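Local structure of Sn-glycerol-3-phosphate ABC transporter substrate-binding protein UspB (Mycobacterium tuberculosis, 4MFI) at residues A[91-102]-A[305-315]; A[120-131]-A[324-333]. The protein serves as the substrate-binding subunit of an ABC transporter and, despite its glycerol-3-phosphate name, is specific for glycerophosphocholine. All coordinates share one frame; numbering follows the deposited sequence.

From the N terminus the chain first lays down residues 91-102, including strand 97-101, and then residues 120-131 at the end of helix 118-124. It passes through some 170 further residues before strand 307-310 returns to strand 97-101, closing the loop of contact 1. Helix 317-330 follows almost at once and brings residues 324-333 against 120-131, which closes contact 2. The two loops therefore cross, since their segments alternate along the chain. Their centres lie about 16 Å apart, yet they touch: Ile311 CG1 is 3.6 Å from Ile327 CD1, and Val97 CG1 is 3.8 Å from Ile327 CG1. Helix 317-330 thus joins the sheet of contact 1 to the helix end of contact 2.

Contact 1 of 2, residues A[91-102]-A[305-315]; sequences GTDVPDVVLLDD and GGAGLAIPAKL
Val98 and Ala310 form an antiparallel hydrogen-bonded pair, with Val98 N 3.0 Å from Ala310 O and Ala310 N 2.9 Å from Val98 O. Leu100 and Gly308 repeat the pattern, and all four N-H...O angles exceed 160°, a regular ladder. Packing is tight here: Leu99 CG, anti to its backbone N (chi1 -175°), carries CD1 to 3.6 Å from Ala307 CB and 3.7 Å from Leu309 CD2. On the other face Leu100 CD1 meets Ala310 CB at 3.9 Å.

Beyond the ladder, Pro312 CG presses on Pro95 O at 3.1 Å, a buried carbonyl without a polar partner. The looser, partly exposed end is held by Lys314: its aliphatic chain passes over Val94, and a bend at chi3 (49°) sends NZ to Gly91 O at 2.7 Å, from above the carbonyl plane. NZ also bonds Leu89 O. At the opposite end a water accepts from Gly306 N and donates weakly to Asp102 OD2, which is bonded to Gln381 and salt-bridged to Arg385.

Strand 97-101 lies between parallel strand 39-43 and antiparallel strand 307-310 in the family's mixed-sheet alpha/beta fold; helix 317-330 packs on Val97 and Ile311, while Tyr78 of helix 78-88 covers Leu99 and Ala307.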
loop_
_atom_site.group_PDB
_atom_site.type_symbol
_atom_site.label_atom_id
_atom_site.label_comp_id
_atom_site.label_asym_id
_atom_site.label_seq_id
_atom_site.Cartn_x
_atom_site.Cartn_y
_atom_site.Cartn_z
ATOM N N GLY A 91 -29.190 -6.221 3.830
ATOM C CA GLY A 91 -29.750 -7.562 3.873
ATOM C C GLY A 91 -28.709 -8.635 4.147
ATOM O O GLY A 91 -27.658 -8.363 4.737
ATOM N N THR A 92 -28.990 -9.860 3.709
ATOM C CA THR A 92 -28.100 -10.989 3.980
ATOM C C THR A 92 -27.369 -11.516 2.742
ATOM O O THR A 92 -26.660 -12.523 2.814
ATOM C CB THR A 92 -28.841 -12.147 4.689
ATOM O OG1 THR A 92 -29.993 -12.529 3.926
ATOM C CG2 THR A 92 -29.282 -11.715 6.080
ATOM N N ASP A 93 -27.525 -10.833 1.610
ATOM C CA ASP A 93 -26.762 -11.180 0.415
ATOM C C ASP A 93 -25.396 -10.494 0.442
ATOM O O ASP A 93 -24.965 -9.885 -0.539
ATOM C CB ASP A 93 -27.534 -10.823 -0.859
ATOM C CG ASP A 93 -28.773 -11.680 -1.051
ATOM O OD1 ASP A 93 -29.893 -11.168 -0.837
ATOM O OD2 ASP A 93 -28.628 -12.867 -1.411
ATOM N N VAL A 94 -24.729 -10.590 1.586
ATOM C CA VAL A 94 -23.372 -10.090 1.741
ATOM C C VAL A 94 -22.394 -11.136 1.228
ATOM O O VAL A 94 -22.735 -12.318 1.132
ATOM C CB VAL A 94 -23.055 -9.764 3.223
ATOM C CG1 VAL A 94 -23.870 -8.562 3.695
ATOM C CG2 VAL A 94 -23.301 -10.976 4.105
ATOM N N PRO A 95 -21.175 -10.707 0.877
ATOM C CA PRO A 95 -20.139 -11.679 0.515
ATOM C C PRO A 95 -19.709 -12.479 1.738
ATOM O O PRO A 95 -19.929 -12.037 2.871
ATOM C CB PRO A 95 -18.982 -10.794 0.046
ATOM C CG PRO A 95 -19.207 -9.471 0.739
ATOM C CD PRO A 95 -20.704 -9.315 0.754
ATOM N N ASP A 96 -19.108 -13.640 1.515
ATOM C CA ASP A 96 -18.436 -14.360 2.592
ATOM C C ASP A 96 -17.021 -13.844 2.794
ATOM O O ASP A 96 -16.502 -13.832 3.919
ATOM C CB ASP A 96 -18.391 -15.855 2.285
ATOM C CG ASP A 96 -19.762 -16.475 2.282
ATOM O OD1 ASP A 96 -20.232 -16.891 3.363
ATOM O OD2 ASP A 96 -20.381 -16.524 1.198
ATOM N N VAL A 97 -16.403 -13.427 1.690
ATOM C CA VAL A 97 -15.028 -12.928 1.682
ATOM C C VAL A 97 -15.026 -11.685 0.813
ATOM O O VAL A 97 -15.501 -11.721 -0.324
ATOM C CB VAL A 97 -14.050 -13.977 1.103
ATOM C CG1 VAL A 97 -12.639 -13.405 1.005
ATOM C CG2 VAL A 97 -14.059 -15.242 1.956
ATOM N N VAL A 98 -14.527 -10.578 1.348
ATOM C CA VAL A 98 -14.550 -9.316 0.614
ATOM C C VAL A 98 -13.190 -8.621 0.628
ATOM O O VAL A 98 -12.504 -8.575 1.656
ATOM C CB VAL A 98 -15.679 -8.365 1.122
ATOM C CG1 VAL A 98 -15.472 -7.995 2.594
ATOM C CG2 VAL A 98 -15.781 -7.123 0.251
ATOM N N LEU A 99 -12.798 -8.098 -0.530
ATOM C CA LEU A 99 -11.523 -7.407 -0.691
ATOM C C LEU A 99 -11.655 -5.927 -0.307
ATOM O O LEU A 99 -12.353 -5.160 -0.978
ATOM C CB LEU A 99 -11.061 -7.536 -2.141
ATOM C CG LEU A 99 -9.687 -6.972 -2.502
ATOM C CD1 LEU A 99 -8.603 -7.715 -1.731
ATOM C CD2 LEU A 99 -9.440 -7.086 -3.997
ATOM N N LEU A 100 -10.988 -5.530 0.775
ATOM C CA LEU A 100 -11.081 -4.160 1.291
ATOM C C LEU A 100 -9.702 -3.513 1.340
ATOM O O LEU A 100 -8.738 -4.133 1.811
ATOM C CB LEU A 100 -11.705 -4.162 2.688
ATOM C CG LEU A 100 -13.141 -4.686 2.767
ATOM C CD1 LEU A 100 -13.622 -4.725 4.213
ATOM C CD2 LEU A 100 -14.070 -3.819 1.920
ATOM N N ASP A 101 -9.599 -2.272 0.862
ATOM C CA ASP A 101 -8.284 -1.627 0.809
ATOM C C ASP A 101 -7.830 -1.045 2.146
ATOM O O ASP A 101 -8.506 -1.197 3.175
ATOM C CB ASP A 101 -8.132 -0.631 -0.367
ATOM C CG ASP A 101 -8.790 0.727 -0.129
ATOM O OD1 ASP A 101 -9.248 1.043 0.983
ATOM O OD2 ASP A 101 -8.814 1.525 -1.087
ATOM N N ASP A 102 -6.682 -0.380 2.112
ATOM C CA ASP A 102 -6.044 0.153 3.313
ATOM C C ASP A 102 -6.846 1.220 4.057
ATOM O O ASP A 102 -6.570 1.482 5.225
ATOM C CB ASP A 102 -4.617 0.651 3.003
ATOM C CG ASP A 102 -4.558 1.728 1.919
ATOM O OD1 ASP A 102 -5.516 1.890 1.138
ATOM O OD2 ASP A 102 -3.507 2.406 1.827
ATOM N N GLY A 305 0.886 -0.838 1.302
ATOM C CA GLY A 305 -0.327 -0.409 0.637
ATOM C C GLY A 305 -1.070 -1.592 0.057
ATOM O O GLY A 305 -0.598 -2.731 0.126
ATOM N N GLY A 306 -2.235 -1.331 -0.522
ATOM C CA GLY A 306 -3.020 -2.383 -1.149
ATOM C C GLY A 306 -4.214 -2.834 -0.328
ATOM O O GLY A 306 -4.777 -2.055 0.441
ATOM N N ALA A 307 -4.592 -4.102 -0.482
ATOM C CA ALA A 307 -5.864 -4.590 0.049
ATOM C C ALA A 307 -5.776 -5.970 0.684
ATOM O O ALA A 307 -4.911 -6.785 0.335
ATOM C CB ALA A 307 -6.917 -4.597 -1.053
ATOM N N GLY A 308 -6.699 -6.222 1.612
ATOM C CA GLY A 308 -6.780 -7.480 2.322
ATOM C C GLY A 308 -8.150 -8.119 2.221
ATOM O O GLY A 308 -9.097 -7.518 1.706
ATOM N N LEU A 309 -8.262 -9.338 2.733
ATOM C CA LEU A 309 -9.516 -10.082 2.694
ATOM C C LEU A 309 -10.170 -10.110 4.069
ATOM O O LEU A 309 -9.522 -10.462 5.064
ATOM C CB LEU A 309 -9.261 -11.514 2.214
ATOM C CG LEU A 309 -8.646 -11.663 0.824
ATOM C CD1 LEU A 309 -8.408 -13.135 0.492
ATOM C CD2 LEU A 309 -9.541 -11.014 -0.224
ATOM N N ALA A 310 -11.448 -9.736 4.121
ATOM C CA ALA A 310 -12.196 -9.658 5.375
ATOM C C ALA A 310 -13.445 -10.538 5.324
ATOM O O ALA A 310 -13.914 -10.905 4.246
ATOM C CB ALA A 310 -12.594 -8.211 5.656
ATOM N N ILE A 311 -13.985 -10.850 6.498
ATOM C CA ILE A 311 -15.173 -11.686 6.626
ATOM C C ILE A 311 -16.269 -10.878 7.316
ATOM O O ILE A 311 -16.111 -10.476 8.465
ATOM C CB ILE A 311 -14.867 -12.941 7.478
ATOM C CG1 ILE A 311 -13.707 -13.739 6.874
ATOM C CG2 ILE A 311 -16.108 -13.820 7.641
ATOM C CD1 ILE A 311 -13.290 -14.931 7.736
ATOM N N PRO A 312 -17.388 -10.629 6.619
ATOM C CA PRO A 312 -18.482 -9.879 7.246
ATOM C C PRO A 312 -19.002 -10.518 8.536
ATOM O O PRO A 312 -19.052 -11.750 8.667
ATOM C CB PRO A 312 -19.569 -9.896 6.171
ATOM C CG PRO A 312 -18.789 -9.953 4.885
ATOM C CD PRO A 312 -17.650 -10.895 5.194
ATOM N N ALA A 313 -19.406 -9.665 9.473
ATOM C CA ALA A 313 -19.911 -10.107 10.767
ATOM C C ALA A 313 -21.238 -10.854 10.666
ATOM O O ALA A 313 -21.534 -11.697 11.515
ATOM C CB ALA A 313 -20.052 -8.919 11.713
ATOM N N LYS A 314 -22.046 -10.547 9.653
ATOM C CA LYS A 314 -23.389 -11.131 9.583
ATOM C C LYS A 314 -23.452 -12.459 8.817
ATOM O O LYS A 314 -24.397 -12.725 8.073
ATOM C CB LYS A 314 -24.410 -10.130 9.045
ATOM C CG LYS A 314 -24.237 -9.745 7.595
ATOM C CD LYS A 314 -25.545 -9.211 7.029
ATOM C CE LYS A 314 -26.150 -8.154 7.933
ATOM N NZ LYS A 314 -27.288 -7.444 7.289
ATOM N N LEU A 315 -22.439 -13.289 9.018
ATOM C CA LEU A 315 -22.458 -14.665 8.538
ATOM C C LEU A 315 -22.729 -15.576 9.723
ATOM O O LEU A 315 -22.414 -15.226 10.864
ATOM C CB LEU A 315 -21.102 -15.048 7.941
ATOM C CG LEU A 315 -20.466 -14.254 6.802
ATOM C CD1 LEU A 315 -19.269 -15.031 6.250
ATOM C CD2 LEU A 315 -21.456 -13.919 5.701
HETATM O O HOH W 1 -2.569 1.549 -0.582
#

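Contact 2 of 2, residues A[120-131]-A[324-333]; sequences LFGQVGVDTTDY and LKFIAFVTNP
Leu324 of helix 317-330 packs on Leu120, Phe121 and Val124 at the end of helix 118-124. With CG anti to the backbone N (chi1 -178°), its two methyls go to different partners. CD2 lies against the helix backbone, 3.4 Å from Leu120 O, and also meets Leu120 CB at 3.5 Å and Val124 CG2. CD1 instead comes to the ring edge of Phe121, 4.0 Å from CE1 and near the ring plane. One turn on, Val126 CG2 rests on Ala328 CB at 3.8 Å, the CA atoms of these two residues 6.5 Å apart.

Polar contact is concentrated at the other end. Tyr131 OH donates to Thr331 OG1 over 2.7 Å, and the acceptor lies in the plane of the phenol ring at its edge. Thr331 OG1 in turn donates to Ile327 O at 2.8 Å, while Thr331 N reaches the same carbonyl from the opposite face. This relay fixes the threonine hydroxyl as acceptor and donor at once. Nearby, Asp130 OD2 touches Pro333 CG, but its charge is paired with Arg349 and it also bonds Ser351.

The axes of the two short segments are 79° from parallel, and the end of helix 118-124 and the loop after it lie across the C-terminal half of helix 317-330. Val148 of strand 144-160 touches Phe121, Tyr131, Ile327 and Thr331, placing the pair against the central sheet in the layered alpha/beta architecture of periplasmic-binding-protein folds.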
loop_
_atom_site.group_PDB
_atom_site.type_symbol
_atom_site.label_atom_id
_atom_site.label_comp_id
_atom_site.label_asym_id
_atom_site.label_seq_id
_atom_site.Cartn_x
_atom_site.Cartn_y
_atom_site.Cartn_z
ATOM N N LEU A 120 -10.850 -17.099 15.385
ATOM C CA LEU A 120 -10.882 -17.989 14.224
ATOM C C LEU A 120 -9.485 -18.406 13.751
ATOM O O LEU A 120 -9.286 -19.564 13.376
ATOM C CB LEU A 120 -11.695 -17.374 13.077
ATOM C CG LEU A 120 -13.215 -17.355 13.236
ATOM C CD1 LEU A 120 -13.861 -16.383 12.255
ATOM C CD2 LEU A 120 -13.776 -18.746 13.031
ATOM N N PHE A 121 -8.527 -17.475 13.766
ATOM C CA PHE A 121 -7.133 -17.804 13.453
ATOM C C PHE A 121 -6.683 -19.006 14.283
ATOM O O PHE A 121 -6.091 -19.956 13.766
ATOM C CB PHE A 121 -6.197 -16.632 13.791
ATOM C CG PHE A 121 -6.217 -15.486 12.803
ATOM C CD1 PHE A 121 -6.718 -15.633 11.517
ATOM C CD2 PHE A 121 -5.684 -14.255 13.172
ATOM C CE1 PHE A 121 -6.702 -14.565 10.621
ATOM C CE2 PHE A 121 -5.657 -13.190 12.285
ATOM C CZ PHE A 121 -6.171 -13.343 11.010
ATOM N N GLY A 122 -6.959 -18.952 15.582
ATOM C CA GLY A 122 -6.502 -19.980 16.495
ATOM C C GLY A 122 -7.291 -21.269 16.380
ATOM O O GLY A 122 -6.777 -22.339 16.680
ATOM N N GLN A 123 -8.544 -21.165 15.948
ATOM C CA GLN A 123 -9.409 -22.331 15.804
ATOM C C GLN A 123 -9.023 -23.132 14.564
ATOM O O GLN A 123 -8.955 -24.366 14.596
ATOM C CB GLN A 123 -10.874 -21.884 15.717
ATOM C CG GLN A 123 -11.868 -22.998 15.417
ATOM C CD GLN A 123 -13.300 -22.492 15.334
ATOM O OE1 GLN A 123 -13.627 -21.423 15.852
ATOM N NE2 GLN A 123 -14.161 -23.262 14.676
ATOM N N VAL A 124 -8.753 -22.412 13.480
ATOM C CA VAL A 124 -8.437 -23.005 12.186
ATOM C C VAL A 124 -6.940 -23.342 12.104
ATOM O O VAL A 124 -6.513 -24.154 11.278
ATOM C CB VAL A 124 -8.905 -22.051 11.040
ATOM C CG1 VAL A 124 -8.437 -22.517 9.667
ATOM C CG2 VAL A 124 -10.429 -21.929 11.056
ATOM N N GLY A 125 -6.143 -22.735 12.980
ATOM C CA GLY A 125 -4.712 -22.995 13.008
ATOM C C GLY A 125 -3.929 -22.221 11.960
ATOM O O GLY A 125 -2.995 -22.751 11.349
ATOM N N VAL A 126 -4.309 -20.966 11.736
ATOM C CA VAL A 126 -3.584 -20.119 10.799
ATOM C C VAL A 126 -2.211 -19.770 11.376
ATOM O O VAL A 126 -2.103 -19.353 12.535
ATOM C CB VAL A 126 -4.375 -18.831 10.496
ATOM C CG1 VAL A 126 -3.594 -17.932 9.541
ATOM C CG2 VAL A 126 -5.746 -19.179 9.918
ATOM N N ASP A 127 -1.165 -19.949 10.575
ATOM C CA ASP A 127 0.198 -19.664 11.017
ATOM C C ASP A 127 0.463 -18.158 10.908
ATOM O O ASP A 127 1.149 -17.692 9.999
ATOM C CB ASP A 127 1.202 -20.463 10.184
ATOM C CG ASP A 127 2.616 -20.389 10.733
ATOM O OD1 ASP A 127 2.808 -19.825 11.833
ATOM O OD2 ASP A 127 3.536 -20.907 10.066
ATOM N N THR A 128 -0.092 -17.404 11.850
ATOM C CA THR A 128 -0.054 -15.944 11.783
ATOM C C THR A 128 1.352 -15.363 11.883
ATOM O O THR A 128 1.628 -14.311 11.303
ATOM C CB THR A 128 -0.937 -15.310 12.859
ATOM O OG1 THR A 128 -0.535 -15.794 14.147
ATOM C CG2 THR A 128 -2.400 -15.656 12.611
ATOM N N THR A 129 2.247 -16.038 12.600
ATOM C CA THR A 129 3.616 -15.534 12.709
ATOM C C THR A 129 4.389 -15.656 11.395
ATOM O O THR A 129 5.447 -15.045 11.245
ATOM C CB THR A 129 4.414 -16.203 13.844
ATOM O OG1 THR A 129 4.612 -17.588 13.544
ATOM C CG2 THR A 129 3.675 -16.075 15.158
ATOM N N ASP A 130 3.864 -16.428 10.445
ATOM C CA ASP A 130 4.491 -16.525 9.124
ATOM C C ASP A 130 3.981 -15.477 8.128
ATOM O O ASP A 130 4.436 -15.431 6.988
ATOM C CB ASP A 130 4.336 -17.930 8.525
ATOM C CG ASP A 130 5.206 -18.137 7.280
ATOM O OD1 ASP A 130 6.417 -17.809 7.316
ATOM O OD2 ASP A 130 4.676 -18.616 6.255
ATOM N N TYR A 131 3.029 -14.642 8.533
ATOM C CA TYR A 131 2.691 -13.486 7.705
ATOM C C TYR A 131 3.714 -12.394 7.951
ATOM O O TYR A 131 4.144 -12.191 9.093
ATOM C CB TYR A 131 1.271 -12.978 7.990
ATOM C CG TYR A 131 0.207 -13.872 7.401
ATOM C CD1 TYR A 131 -0.180 -15.042 8.046
ATOM C CD2 TYR A 131 -0.375 -13.573 6.177
ATOM C CE1 TYR A 131 -1.133 -15.870 7.500
ATOM C CE2 TYR A 131 -1.330 -14.397 5.620
ATOM C CZ TYR A 131 -1.708 -15.543 6.289
ATOM O OH TYR A 131 -2.658 -16.372 5.746
ATOM N N LEU A 324 -12.776 -18.250 6.401
ATOM C CA LEU A 324 -11.387 -18.159 6.840
ATOM C C LEU A 324 -10.523 -19.275 6.255
ATOM O O LEU A 324 -9.359 -19.046 5.920
ATOM C CB LEU A 324 -11.264 -18.130 8.369
ATOM C CG LEU A 324 -9.805 -17.987 8.826
ATOM C CD1 LEU A 324 -9.211 -16.660 8.340
ATOM C CD2 LEU A 324 -9.642 -18.129 10.319
ATOM N N LYS A 325 -11.081 -20.479 6.130
ATOM C CA LYS A 325 -10.353 -21.559 5.461
ATOM C C LYS A 325 -9.930 -21.122 4.061
ATOM O O LYS A 325 -8.796 -21.377 3.629
ATOM C CB LYS A 325 -11.209 -22.822 5.375
ATOM C CG LYS A 325 -11.401 -23.528 6.703
ATOM C CD LYS A 325 -12.409 -24.666 6.569
ATOM C CE LYS A 325 -12.567 -25.432 7.867
ATOM N NZ LYS A 325 -13.649 -26.452 7.772
ATOM N N PHE A 326 -10.839 -20.462 3.350
ATOM C CA PHE A 326 -10.517 -19.951 2.023
ATOM C C PHE A 326 -9.427 -18.887 2.072
ATOM O O PHE A 326 -8.436 -18.964 1.336
ATOM C CB PHE A 326 -11.762 -19.387 1.334
ATOM C CG PHE A 326 -11.480 -18.807 -0.022
ATOM C CD1 PHE A 326 -11.260 -19.639 -1.113
ATOM C CD2 PHE A 326 -11.408 -17.431 -0.200
ATOM C CE1 PHE A 326 -10.990 -19.111 -2.360
ATOM C CE2 PHE A 326 -11.138 -16.893 -1.449
ATOM C CZ PHE A 326 -10.930 -17.735 -2.531
ATOM N N ILE A 327 -9.614 -17.887 2.930
ATOM C CA ILE A 327 -8.658 -16.791 3.036
ATOM C C ILE A 327 -7.276 -17.301 3.418
ATOM O O ILE A 327 -6.283 -16.902 2.811
ATOM C CB ILE A 327 -9.127 -15.739 4.058
ATOM C CG1 ILE A 327 -10.347 -14.988 3.524
ATOM C CG2 ILE A 327 -8.016 -14.751 4.366
ATOM C CD1 ILE A 327 -10.991 -14.100 4.558
ATOM N N ALA A 328 -7.216 -18.187 4.409
ATOM C CA ALA A 328 -5.936 -18.724 4.860
ATOM C C ALA A 328 -5.272 -19.554 3.763
ATOM O O ALA A 328 -4.046 -19.539 3.609
ATOM C CB ALA A 328 -6.119 -19.559 6.126
ATOM N N PHE A 329 -6.077 -20.283 2.996
ATOM C CA PHE A 329 -5.522 -21.120 1.940
ATOM C C PHE A 329 -4.932 -20.291 0.799
ATOM O O PHE A 329 -3.802 -20.529 0.369
ATOM C CB PHE A 329 -6.568 -22.100 1.403
ATOM C CG PHE A 329 -6.053 -22.979 0.306
ATOM C CD1 PHE A 329 -5.362 -24.145 0.603
ATOM C CD2 PHE A 329 -6.236 -22.630 -1.025
ATOM C CE1 PHE A 329 -4.871 -24.954 -0.414
ATOM C CE2 PHE A 329 -5.753 -23.428 -2.040
ATOM C CZ PHE A 329 -5.068 -24.592 -1.738
ATOM N N VAL A 330 -5.686 -19.313 0.307
ATOM C CA VAL A 330 -5.218 -18.565 -0.857
ATOM C C VAL A 330 -4.050 -17.640 -0.523
ATOM O O VAL A 330 -3.366 -17.153 -1.429
ATOM C CB VAL A 330 -6.348 -17.806 -1.589
ATOM C CG1 VAL A 330 -7.437 -18.777 -2.032
ATOM C CG2 VAL A 330 -6.926 -16.681 -0.718
ATOM N N THR A 331 -3.815 -17.415 0.770
ATOM C CA THR A 331 -2.659 -16.635 1.218
ATOM C C THR A 331 -1.608 -17.506 1.909
ATOM O O THR A 331 -0.773 -17.004 2.677
ATOM C CB THR A 331 -3.062 -15.457 2.140
ATOM O OG1 THR A 331 -3.700 -15.963 3.319
ATOM C CG2 THR A 331 -3.986 -14.482 1.408
ATOM N N ASN A 332 -1.635 -18.810 1.635
ATOM C CA ASN A 332 -0.592 -19.689 2.158
ATOM C C ASN A 332 0.725 -19.445 1.392
ATOM O O ASN A 332 0.733 -18.689 0.414
ATOM C CB ASN A 332 -1.069 -21.163 2.239
ATOM C CG ASN A 332 -1.019 -21.915 0.906
ATOM O OD1 ASN A 332 -0.422 -21.472 -0.071
ATOM N ND2 ASN A 332 -1.632 -23.099 0.889
ATOM N N PRO A 333 1.847 -20.023 1.852
ATOM C CA PRO A 333 3.112 -19.627 1.214
ATOM C C PRO A 333 3.194 -19.919 -0.288
ATOM O O PRO A 333 3.619 -19.050 -1.056
ATOM C CB PRO A 333 4.154 -20.433 1.988
ATOM C CG PRO A 333 3.550 -20.590 3.339
ATOM C CD PRO A 333 2.080 -20.774 3.097
#